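Local coordinates for Cow rumen GH26 endo-mannanase (Metagenome, PDB 6UEH), which probably hydrolyses internal beta-1,4-mannosidic linkages of mannans such as galactomannan, as an endo-acting glycoside hydrolase of family 26, at residues D377-T390 with K421-P433. Numbering follows the deposited sequence.
Sequences DEYVDMIGYDKYNT and KKMISLAENDSIP
Ile383 N gives Met423 O a nearly straight 2.9 Å hydrogen bond, and parallel-strand pairing continues as Ser425 N donates to Ile383 O and Tyr385 N to Ser425 O. A beta bulge between Gly384 and Asp386 shifts the register by one residue; past it, Lys387 N bonds to Glu428 O and Asp430 N to Lys387 O.

Two lysines tie the loops at the strand ends. Lys422 NZ grips Val380 O at 2.7 Å and Asp377 O at 2.8 Å, the latter on a lone pair. At the other end, the Lys387 chain folds round through its last two torsions (63° and 60°), bringing its ammonium onto Ser431 O at 2.7 Å, to Asn389 OD1, and into a salt bridge with Asp430 OD1. Asp430 OD2 is met from one face of its carboxylate by both Thr390 N and Thr390 OG1, the hydroxyl at 2.8 Å. With an alanine here, the Lys387 ammonium would probably lose its charged mate, and Thr390 N and OG1 their shared acceptor.

Acidic side chains crowd together beyond the bulge. Asp386 OD2 lies 3.3 Å from Glu428 OE2; Arg309 salt-bridges both carboxylates, and Asn362 ND2 hydrogen-bonds Asp386 OD1. Tyr388 OH donates to Glu428 OE1 at 2.8 Å, the ring nearly perpendicular to the carboxylate.

Leu426 CD2 sits at the edge of the Tyr385 ring, and the Tyr385 side chain also touches Ile410 and Leu414 of helix 408-417. That helix connects the two strands in a beta-alpha-beta unit of the TIM barrel, and the acidic cluster, with an acetate bound beside Glu428, lies at the strands' C-terminal ends, where such barrels carry their active sites.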
ATOM      1  N   ASP A 377       6.073 -14.681   1.752  1.00 20.34           N
ATOM      2  CA  ASP A 377       4.947 -15.017   2.625  1.00 20.31           C
ATOM      3  C   ASP A 377       5.370 -15.495   4.011  1.00 23.55           C
ATOM      4  O   ASP A 377       4.631 -15.330   4.980  1.00 20.33           O
ATOM      5  CB  ASP A 377       4.074 -16.094   1.977  1.00 23.91           C
ATOM      6  CG  ASP A 377       3.347 -15.596   0.745  1.00 24.98           C
ATOM      7  OD1 ASP A 377       3.241 -14.362   0.570  1.00 23.46           O
ATOM      8  OD2 ASP A 377       2.873 -16.439  -0.043  1.00 26.78           O
ATOM      9  N   GLU A 378       6.553 -16.094   4.102  1.00 23.88           N
ATOM     10  CA  GLU A 378       7.000 -16.689   5.354  1.00 26.35           C
ATOM     11  C   GLU A 378       7.706 -15.678   6.263  1.00 24.22           C
ATOM     12  O   GLU A 378       8.081 -16.006   7.387  1.00 24.64           O
ATOM     13  CB  GLU A 378       7.910 -17.891   5.068  1.00 31.06           C
ATOM     14  CG  GLU A 378       9.282 -17.555   4.486  1.00 35.30           C
ATOM     15  CD  GLU A 378       9.263 -17.218   2.994  1.00 39.18           C
ATOM     16  OE1 GLU A 378       8.169 -17.132   2.398  1.00 39.70           O
ATOM     17  OE2 GLU A 378      10.355 -17.044   2.413  1.00 41.17           O
ATOM     18  N   TYR A 379       7.864 -14.446   5.784  1.00 22.06           N
ATOM     19  CA  TYR A 379       8.553 -13.408   6.552  1.00 21.61           C
ATOM     20  C   TYR A 379       7.714 -12.149   6.784  1.00 20.80           C
ATOM     21  O   TYR A 379       8.178 -11.206   7.425  1.00 18.63           O
ATOM     22  CB  TYR A 379       9.855 -13.008   5.853  1.00 22.70           C
ATOM     23  CG  TYR A 379      10.995 -13.979   6.051  1.00 25.20           C
ATOM     24  CD1 TYR A 379      11.771 -13.943   7.203  1.00 27.01           C
ATOM     25  CD2 TYR A 379      11.309 -14.919   5.080  1.00 26.85           C
ATOM     26  CE1 TYR A 379      12.818 -14.827   7.388  1.00 29.25           C
ATOM     27  CE2 TYR A 379      12.355 -15.809   5.256  1.00 29.00           C
ATOM     28  CZ  TYR A 379      13.106 -15.756   6.411  1.00 30.84           C
ATOM     29  OH  TYR A 379      14.148 -16.635   6.593  1.00 34.49           O
ATOM     30  N   VAL A 380       6.496 -12.129   6.249  1.00 18.63           N
ATOM     31  CA  VAL A 380       5.646 -10.938   6.292  1.00 17.86           C
ATOM     32  C   VAL A 380       4.207 -11.306   6.674  1.00 18.95           C
ATOM     33  O   VAL A 380       3.684 -12.322   6.215  1.00 19.41           O
ATOM     34  CB  VAL A 380       5.651 -10.195   4.927  1.00 18.62           C
ATOM     35  CG1 VAL A 380       4.776  -8.950   4.979  1.00 16.76           C
ATOM     36  CG2 VAL A 380       7.075  -9.824   4.515  1.00 18.83           C
ATOM     37  N   ASP A 381       3.573 -10.486   7.512  1.00 17.47           N
ATOM     38  CA  ASP A 381       2.207 -10.752   7.968  1.00 17.57           C
ATOM     39  C   ASP A 381       1.190  -9.754   7.427  1.00 16.99           C
ATOM     40  O   ASP A 381      -0.017  -9.960   7.548  1.00 17.37           O
ATOM     41  CB  ASP A 381       2.143 -10.738   9.496  1.00 17.80           C
ATOM     42  CG  ASP A 381       3.057 -11.762  10.127  1.00 20.00           C
ATOM     43  OD1 ASP A 381       3.119 -12.897   9.612  1.00 19.07           O
ATOM     44  OD2 ASP A 381       3.714 -11.427  11.134  1.00 18.62           O
ATOM     45  N   MET A 382       1.678  -8.665   6.844  1.00 16.43           N
ATOM     46  CA  MET A 382       0.808  -7.583   6.399  1.00 15.92           C
ATOM     47  C   MET A 382       1.556  -6.687   5.422  1.00 17.97           C
ATOM     48  O   MET A 382       2.759  -6.478   5.566  1.00 16.71           O
ATOM     49  CB  MET A 382       0.311  -6.769   7.600  1.00 15.70           C
ATOM     50  CG  MET A 382      -0.639  -5.628   7.260  1.00 15.26           C
ATOM     51  SD  MET A 382      -1.111  -4.649   8.710  1.00 15.46           S
ATOM     52  CE  MET A 382      -1.835  -5.914   9.757  1.00 15.83           C
ATOM     53  N   ILE A 383       0.846  -6.165   4.427  1.00 18.07           N
ATOM     54  CA  ILE A 383       1.435  -5.224   3.484  1.00 17.61           C
ATOM     55  C   ILE A 383       0.952  -3.809   3.770  1.00 17.53           C
ATOM     56  O   ILE A 383      -0.248  -3.559   3.855  1.00 18.18           O
ATOM     57  CB  ILE A 383       1.093  -5.582   2.022  1.00 17.63           C
ATOM     58  CG1 ILE A 383       1.538  -7.009   1.701  1.00 17.70           C
ATOM     59  CG2 ILE A 383       1.743  -4.589   1.067  1.00 17.08           C
ATOM     60  CD1 ILE A 383       3.023  -7.225   1.830  1.00 16.05           C
ATOM     61  N   GLY A 384       1.891  -2.881   3.918  1.00 16.20           N
ATOM     62  CA  GLY A 384       1.540  -1.492   4.135  1.00 14.14           C
ATOM     63  C   GLY A 384       1.809  -0.648   2.906  1.00 15.11           C
ATOM     64  O   GLY A 384       2.761  -0.900   2.171  1.00 15.16           O
ATOM     65  N   TYR A 385       0.958   0.343   2.668  1.00 15.31           N
ATOM     66  CA  TYR A 385       1.218   1.313   1.612  1.00 15.84           C
ATOM     67  C   TYR A 385       1.201   2.716   2.201  1.00 16.80           C
ATOM     68  O   TYR A 385       0.256   3.097   2.892  1.00 16.93           O
ATOM     69  CB  TYR A 385       0.198   1.198   0.473  1.00 14.05           C
ATOM     70  CG  TYR A 385       0.542   2.101  -0.692  1.00 15.08           C
ATOM     71  CD1 TYR A 385       1.585   1.782  -1.553  1.00 14.87           C
ATOM     72  CD2 TYR A 385      -0.155   3.282  -0.918  1.00 15.76           C
ATOM     73  CE1 TYR A 385       1.921   2.605  -2.610  1.00 15.22           C
ATOM     74  CE2 TYR A 385       0.174   4.116  -1.976  1.00 16.81           C
ATOM     75  CZ  TYR A 385       1.216   3.769  -2.817  1.00 17.41           C
ATOM     76  OH  TYR A 385       1.557   4.587  -3.870  1.00 19.41           O
ATOM     77  N   ASP A 386       2.260   3.474   1.944  1.00 14.04           N
ATOM     78  CA  ASP A 386       2.347   4.841   2.434  1.00 17.74           C
ATOM     79  C   ASP A 386       1.942   5.808   1.330  1.00 19.23           C
ATOM     80  O   ASP A 386       2.695   6.041   0.381  1.00 14.55           O
ATOM     81  CB  ASP A 386       3.756   5.136   2.948  1.00 14.40           C
ATOM     82  CG  ASP A 386       4.068   4.381   4.228  1.00 14.88           C
ATOM     83  OD1 ASP A 386       3.299   3.466   4.591  1.00 14.11           O
ATOM     84  OD2 ASP A 386       5.079   4.702   4.878  1.00 14.68           O
ATOM     85  N   LYS A 387       0.739   6.358   1.461  1.00 18.31           N
ATOM     86  CA  LYS A 387       0.115   7.131   0.395  1.00 17.03           C
ATOM     87  C   LYS A 387       0.196   8.633   0.627  1.00 17.88           C
ATOM     88  O   LYS A 387      -0.606   9.202   1.369  1.00 17.10           O
ATOM     89  CB  LYS A 387      -1.349   6.722   0.235  1.00 16.34           C
ATOM     90  CG  LYS A 387      -2.081   7.471  -0.870  1.00 14.40           C
ATOM     91  CD  LYS A 387      -3.581   7.459  -0.642  1.00 14.34           C
ATOM     92  CE  LYS A 387      -3.943   8.189   0.641  1.00 18.66           C
ATOM     93  NZ  LYS A 387      -3.505   9.617   0.608  1.00 18.91           N
ATOM     94  N   TYR A 388       1.159   9.276  -0.019  1.00 17.03           N
ATOM     95  CA  TYR A 388       1.263  10.726   0.029  1.00 17.33           C
ATOM     96  C   TYR A 388       1.000  11.290  -1.359  1.00 17.67           C
ATOM     97  O   TYR A 388       1.900  11.354  -2.192  1.00 17.55           O
ATOM     98  CB  TYR A 388       2.636  11.152   0.548  1.00 19.16           C
ATOM     99  CG  TYR A 388       2.850  10.832   2.012  1.00 17.77           C
ATOM    100  CD1 TYR A 388       2.456  11.726   2.998  1.00 17.79           C
ATOM    101  CD2 TYR A 388       3.440   9.637   2.407  1.00 16.52           C
ATOM    102  CE1 TYR A 388       2.647  11.445   4.338  1.00 18.00           C
ATOM    103  CE2 TYR A 388       3.634   9.346   3.750  1.00 16.15           C
ATOM    104  CZ  TYR A 388       3.233  10.255   4.710  1.00 16.26           C
ATOM    105  OH  TYR A 388       3.421   9.980   6.048  1.00 16.29           O
ATOM    106  N   ASN A 389      -0.245  11.684  -1.608  1.00 17.85           N
ATOM    107  CA  ASN A 389      -0.644  12.101  -2.944  1.00 18.31           C
ATOM    108  C   ASN A 389      -1.277  13.487  -3.006  1.00 18.82           C
ATOM    109  O   ASN A 389      -2.076  13.762  -3.898  1.00 19.59           O
ATOM    110  CB  ASN A 389      -1.610  11.071  -3.547  1.00 17.36           C
ATOM    111  CG  ASN A 389      -2.826  10.812  -2.668  1.00 16.98           C
ATOM    112  OD1 ASN A 389      -2.985  11.413  -1.606  1.00 17.97           O
ATOM    113  ND2 ASN A 389      -3.694   9.915  -3.118  1.00 16.88           N
ATOM    114  N   THR A 390      -0.920  14.364  -2.071  1.00 18.73           N
ATOM    115  CA  THR A 390      -1.423  15.735  -2.113  1.00 18.51           C
ATOM    116  C   THR A 390      -0.470  16.653  -2.865  1.00 18.91           C
ATOM    117  O   THR A 390      -0.856  17.732  -3.309  1.00 19.62           O
ATOM    118  CB  THR A 390      -1.650  16.314  -0.705  1.00 18.22           C
ATOM    119  OG1 THR A 390      -0.427  16.261   0.042  1.00 18.35           O
ATOM    120  CG2 THR A 390      -2.728  15.530   0.025  1.00 17.33           C
ATOM    121  N   LYS A 421      -2.897 -13.064  -0.164  1.00 22.96           N
ATOM    122  CA  LYS A 421      -2.514 -13.898   0.972  1.00 23.57           C
ATOM    123  C   LYS A 421      -2.146 -13.053   2.188  1.00 21.84           C
ATOM    124  O   LYS A 421      -1.999 -13.572   3.296  1.00 21.46           O
ATOM    125  CB  LYS A 421      -1.354 -14.821   0.596  1.00 25.15           C
ATOM    126  CG  LYS A 421      -1.696 -15.790  -0.521  1.00 28.62           C
ATOM    127  CD  LYS A 421      -0.729 -16.955  -0.570  1.00 31.75           C
ATOM    128  CE  LYS A 421      -1.074 -17.892  -1.716  1.00 34.85           C
ATOM    129  NZ  LYS A 421      -2.518 -18.258  -1.716  1.00 36.36           N
ATOM    130  N   LYS A 422      -1.995 -11.750   1.974  1.00 18.44           N
ATOM    131  CA  LYS A 422      -1.723 -10.815   3.060  1.00 17.72           C
ATOM    132  C   LYS A 422      -2.718  -9.660   3.017  1.00 24.68           C
ATOM    133  O   LYS A 422      -3.128  -9.222   1.941  1.00 17.18           O
ATOM    134  CB  LYS A 422      -0.289 -10.276   2.974  1.00 17.29           C
ATOM    135  CG  LYS A 422       0.789 -11.341   2.815  1.00 19.10           C
ATOM    136  CD  LYS A 422       0.902 -12.234   4.040  1.00 19.21           C
ATOM    137  CE  LYS A 422       1.930 -13.335   3.815  1.00 18.95           C
ATOM    138  NZ  LYS A 422       2.100 -14.213   5.006  1.00 19.47           N
ATOM    139  N   MET A 423      -3.112  -9.175   4.189  1.00 16.95           N
ATOM    140  CA  MET A 423      -3.959  -7.993   4.271  1.00 18.68           C
ATOM    141  C   MET A 423      -3.167  -6.754   3.875  1.00 18.11           C
ATOM    142  O   MET A 423      -1.953  -6.693   4.074  1.00 15.65           O
ATOM    143  CB  MET A 423      -4.534  -7.831   5.678  1.00 18.56           C
ATOM    144  CG  MET A 423      -5.550  -8.892   6.053  1.00 18.68           C
ATOM    145  SD  MET A 423      -6.180  -8.670   7.723  1.00 17.83           S
ATOM    146  CE  MET A 423      -4.702  -8.968   8.690  1.00 23.80           C
ATOM    147  N   ILE A 424      -3.860  -5.772   3.309  1.00 16.77           N
ATOM    148  CA  ILE A 424      -3.216  -4.556   2.826  1.00 16.86           C
ATOM    149  C   ILE A 424      -3.801  -3.323   3.492  1.00 16.28           C
ATOM    150  O   ILE A 424      -5.018  -3.209   3.640  1.00 17.22           O
ATOM    151  CB  ILE A 424      -3.360  -4.427   1.311  1.00 19.03           C
ATOM    152  CG1 ILE A 424      -2.891  -5.715   0.646  1.00 21.73           C
ATOM    153  CG2 ILE A 424      -2.573  -3.229   0.787  1.00 18.50           C
ATOM    154  CD1 ILE A 424      -2.894  -5.629  -0.806  1.00 23.78           C
ATOM    155  N   SER A 425      -2.932  -2.398   3.884  1.00 16.46           N
ATOM    156  CA  SER A 425      -3.369  -1.205   4.596  1.00 18.46           C
ATOM    157  C   SER A 425      -2.705   0.077   4.100  1.00 17.25           C
ATOM    158  O   SER A 425      -1.730   0.039   3.351  1.00 17.23           O
ATOM    159  CB  SER A 425      -3.088  -1.365   6.086  1.00 22.91           C
ATOM    160  OG  SER A 425      -1.691  -1.392   6.322  1.00 26.13           O
ATOM    161  N   LEU A 426      -3.251   1.211   4.527  1.00 15.04           N
ATOM    162  CA  LEU A 426      -2.589   2.495   4.356  1.00 14.78           C
ATOM    163  C   LEU A 426      -1.799   2.790   5.624  1.00 14.09           C
ATOM    164  O   LEU A 426      -2.308   3.418   6.553  1.00 14.24           O
ATOM    165  CB  LEU A 426      -3.602   3.607   4.072  1.00 14.39           C
ATOM    166  CG  LEU A 426      -4.319   3.545   2.721  1.00 15.82           C
ATOM    167  CD1 LEU A 426      -5.417   4.596   2.642  1.00 17.80           C
ATOM    168  CD2 LEU A 426      -3.322   3.716   1.581  1.00 14.25           C
ATOM    169  N   ALA A 427      -0.559   2.307   5.666  1.00 14.78           N
ATOM    170  CA  ALA A 427       0.281   2.416   6.857  1.00 15.62           C
ATOM    171  C   ALA A 427       0.608   3.868   7.190  1.00 17.50           C
ATOM    172  O   ALA A 427       0.775   4.221   8.358  1.00 18.41           O
ATOM    173  CB  ALA A 427       1.561   1.615   6.673  1.00 15.92           C
ATOM    174  N   GLU A 428       0.721   4.691   6.151  1.00 16.67           N
ATOM    175  CA  GLU A 428       0.897   6.135   6.298  1.00 16.70           C
ATOM    176  C   GLU A 428       0.146   6.858   5.191  1.00 15.73           C
ATOM    177  O   GLU A 428      -0.026   6.320   4.097  1.00 15.26           O
ATOM    178  CB  GLU A 428       2.373   6.545   6.241  1.00 17.40           C
ATOM    179  CG  GLU A 428       3.263   5.995   7.334  1.00 17.08           C
ATOM    180  CD  GLU A 428       4.670   6.560   7.260  1.00 17.60           C
ATOM    181  OE1 GLU A 428       4.854   7.608   6.607  1.00 17.15           O
ATOM    182  OE2 GLU A 428       5.592   5.959   7.848  1.00 17.91           O
ATOM    183  N   ASN A 429      -0.289   8.083   5.470  1.00 16.04           N
ATOM    184  CA  ASN A 429      -0.859   8.927   4.430  1.00 16.08           C
ATOM    185  C   ASN A 429      -0.856  10.400   4.812  1.00 16.22           C
ATOM    186  O   ASN A 429      -0.676  10.751   5.981  1.00 15.84           O
ATOM    187  CB  ASN A 429      -2.291   8.487   4.085  1.00 17.45           C
ATOM    188  CG  ASN A 429      -3.160   8.270   5.318  1.00 18.57           C
ATOM    189  OD1 ASN A 429      -3.404   7.132   5.731  1.00 18.38           O
ATOM    190  ND2 ASN A 429      -3.637   9.360   5.905  1.00 17.26           N
ATOM    191  N   ASP A 430      -1.020  11.270   3.820  1.00 16.09           N
ATOM    192  CA  ASP A 430      -1.403  12.637   4.121  1.00 16.68           C
ATOM    193  C   ASP A 430      -2.920  12.634   4.208  1.00 17.32           C
ATOM    194  O   ASP A 430      -3.475  12.449   5.289  1.00 17.75           O
ATOM    195  CB  ASP A 430      -0.871  13.648   3.083  1.00 16.61           C
ATOM    196  CG  ASP A 430      -0.853  13.103   1.664  1.00 16.57           C
ATOM    197  OD1 ASP A 430      -1.628  12.176   1.355  1.00 15.21           O
ATOM    198  OD2 ASP A 430      -0.057  13.623   0.849  1.00 17.78           O
ATOM    199  N   SER A 431      -3.587  12.789   3.069  1.00 15.86           N
ATOM    200  CA  SER A 431      -5.041  12.746   3.041  1.00 16.04           C
ATOM    201  C   SER A 431      -5.577  11.339   3.292  1.00 14.75           C
ATOM    202  O   SER A 431      -5.085  10.366   2.724  1.00 15.64           O
ATOM    203  CB  SER A 431      -5.575  13.259   1.697  1.00 17.95           C
ATOM    204  OG  SER A 431      -5.345  14.648   1.545  1.00 18.81           O
ATOM    205  N   ILE A 432      -6.581  11.238   4.156  1.00 14.81           N
ATOM    206  CA  ILE A 432      -7.381  10.021   4.244  1.00 15.69           C
ATOM    207  C   ILE A 432      -8.343  10.021   3.065  1.00 16.22           C
ATOM    208  O   ILE A 432      -9.000  11.030   2.812  1.00 16.12           O
ATOM    209  CB  ILE A 432      -8.177   9.941   5.557  1.00 15.13           C
ATOM    210  CG1 ILE A 432      -7.252  10.096   6.766  1.00 14.78           C
ATOM    211  CG2 ILE A 432      -8.963   8.636   5.634  1.00 16.41           C
ATOM    212  CD1 ILE A 432      -7.994  10.375   8.051  1.00 15.16           C
ATOM    213  N   PRO A 433      -8.427   8.898   2.332  1.00 16.07           N
ATOM    214  CA  PRO A 433      -9.370   8.830   1.210  1.00 15.95           C
ATOM    215  C   PRO A 433     -10.809   9.115   1.643  1.00 17.00           C
ATOM    216  O   PRO A 433     -11.150   8.908   2.810  1.00 16.67           O
ATOM    217  CB  PRO A 433      -9.225   7.389   0.713  1.00 16.86           C
ATOM    218  CG  PRO A 433      -7.848   6.984   1.130  1.00 16.49           C
ATOM    219  CD  PRO A 433      -7.603   7.680   2.441  1.00 15.31           C
TER
HETATM  220  O   HOH W   1       1.480 -14.039   7.696  1.00 13.83           O
HETATM  221  O   HOH W   2      -2.325 -10.723   6.416  1.00 19.63           O